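Local coordinates for protein glycoside Hydrolase (Bacteroides uniformis, PDB 5TA0) that probably hydrolyses agarose chains as a family GH86 glycoside hydrolase, and binds neoagarooctaose here as an engineered active-site variant, at residues N431-C436 with P588-G593. Residues are numbered along the deposited sequence; the frame is centred on the assembly and turned at random.
Sequences NPDIMC and PDNFRG
At the edge of the Arg592 guanidinium, close to its plane, sits the sulfur of Met435, with SD 3.3 Å from Arg592 NH1. The thioether chain crosses the arginine at about a right angle; CG lies beside the Met435 backbone N (chi1 -63°), and the nearly extended chi2 carries SD out to the arginine. Stronger grips on the guanidinium come from elsewhere: Glu607 forms a salt bridge with NH2, and Glu359 another with NH1. The carboxylate of Asp433 and the amide of Asn590 cross with their planes 60° apart, while Pro432 CG lies over one face of that amide, 3.6 Å from Asn590 CG. Further along, Pro432 CB rests against the Phe591-Arg592 peptide, and Arg592 CA makes a C-H...O contact with Pro432 O (3.5 Å). Pro432 and Asp433 sit in a type I turn, Asn431 to Ile434, that leads into strand 434-441 of the beta-sandwich region beside the catalytic barrel; the turn meets a loop of the C-terminal beta domain. Asp433 N donates to Asn431 OD1 (2.9 Å), an Asx turn, approaching from above the side-chain amide plane of Asn431. Across the contact, a hydrogen bond runs 2.9 Å from Gly593 N to Asp433 OD1, nearly in line with the carboxylate C-O but bent at the hydrogen (133°). Replacing Asp433 with an alanine would probably leave the Gly593 N-H without its mate and open a gap beside Asn590. Gly593 itself adopts a backbone shape in which any side chain would collide with the Arg592 carbonyl oxygen.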
# COMPACT_ATOMS: atom_id res chain seq x y z
N ASN A 431 6.71 -9.47 20.44
CA ASN A 431 7.73 -8.48 20.14
C ASN A 431 7.12 -7.56 19.09
O ASN A 431 6.78 -8.04 18.01
CB ASN A 431 8.96 -9.20 19.58
CG ASN A 431 10.09 -8.26 19.22
OD1 ASN A 431 9.89 -7.05 19.08
ND2 ASN A 431 11.28 -8.83 19.07
N PRO A 432 6.97 -6.27 19.39
CA PRO A 432 6.32 -5.40 18.39
C PRO A 432 7.13 -5.22 17.10
O PRO A 432 6.56 -4.79 16.09
CB PRO A 432 6.12 -4.07 19.12
CG PRO A 432 7.00 -4.12 20.29
CD PRO A 432 7.26 -5.54 20.64
N ASP A 433 8.41 -5.56 17.10
CA ASP A 433 9.23 -5.55 15.88
C ASP A 433 9.06 -6.80 15.02
O ASP A 433 9.65 -6.86 13.94
CB ASP A 433 10.71 -5.35 16.21
CG ASP A 433 10.98 -4.00 16.77
OD1 ASP A 433 10.47 -2.99 16.25
OD2 ASP A 433 11.71 -3.91 17.76
N ILE A 434 8.28 -7.78 15.47
CA ILE A 434 8.01 -8.99 14.70
C ILE A 434 6.54 -9.00 14.32
O ILE A 434 5.67 -9.00 15.20
CB ILE A 434 8.37 -10.26 15.51
CG1 ILE A 434 9.88 -10.24 15.82
CG2 ILE A 434 7.94 -11.51 14.77
CD1 ILE A 434 10.77 -10.49 14.63
N MET A 435 6.26 -8.98 13.02
CA MET A 435 4.88 -9.06 12.55
C MET A 435 4.59 -10.46 12.07
O MET A 435 5.46 -11.12 11.50
CB MET A 435 4.66 -8.05 11.42
CG MET A 435 4.83 -6.62 11.86
SD MET A 435 4.38 -5.39 10.64
CE MET A 435 5.70 -5.63 9.43
N CYS A 436 3.39 -10.95 12.33
CA CYS A 436 3.04 -12.29 11.93
C CYS A 436 1.62 -12.36 11.43
O CYS A 436 0.79 -11.54 11.78
CB CYS A 436 3.25 -13.28 13.08
SG CYS A 436 2.49 -12.82 14.66
N PRO A 588 4.14 0.36 26.81
CA PRO A 588 5.40 -0.36 26.60
C PRO A 588 6.56 0.56 26.19
O PRO A 588 6.34 1.56 25.52
CB PRO A 588 5.07 -1.34 25.46
CG PRO A 588 3.59 -1.36 25.34
CD PRO A 588 3.08 -0.07 25.87
N ASP A 589 7.77 0.20 26.58
CA ASP A 589 8.98 0.86 26.08
C ASP A 589 9.23 0.59 24.59
O ASP A 589 9.78 1.46 23.89
CB ASP A 589 10.23 0.42 26.87
CG ASP A 589 10.38 1.16 28.19
OD1 ASP A 589 10.27 2.41 28.19
OD2 ASP A 589 10.62 0.50 29.22
N ASN A 590 8.86 -0.60 24.12
CA ASN A 590 9.05 -0.97 22.72
C ASN A 590 7.77 -0.79 21.92
O ASN A 590 6.68 -1.13 22.39
CB ASN A 590 9.56 -2.42 22.57
CG ASN A 590 10.14 -2.71 21.19
OD1 ASN A 590 10.46 -1.80 20.42
ND2 ASN A 590 10.30 -3.99 20.87
N PHE A 591 7.91 -0.23 20.72
CA PHE A 591 6.81 -0.06 19.77
C PHE A 591 7.23 -0.63 18.43
O PHE A 591 8.36 -1.04 18.23
CB PHE A 591 6.37 1.42 19.67
CG PHE A 591 7.50 2.38 19.42
CD1 PHE A 591 8.05 3.09 20.48
CD2 PHE A 591 8.02 2.57 18.15
CE1 PHE A 591 9.11 3.97 20.27
CE2 PHE A 591 9.07 3.44 17.93
CZ PHE A 591 9.62 4.15 18.99
N ARG A 592 6.27 -0.69 17.51
CA ARG A 592 6.50 -1.30 16.21
C ARG A 592 7.51 -0.51 15.38
O ARG A 592 7.26 0.64 15.00
CB ARG A 592 5.15 -1.39 15.51
CG ARG A 592 5.16 -2.16 14.23
CD ARG A 592 3.94 -1.85 13.41
NE ARG A 592 2.66 -2.28 13.97
CZ ARG A 592 1.79 -3.11 13.39
NH1 ARG A 592 2.08 -3.70 12.24
NH2 ARG A 592 0.61 -3.35 13.94
N GLY A 593 8.65 -1.13 15.08
CA GLY A 593 9.67 -0.54 14.25
C GLY A 593 10.64 0.41 14.94
O GLY A 593 10.79 0.37 16.18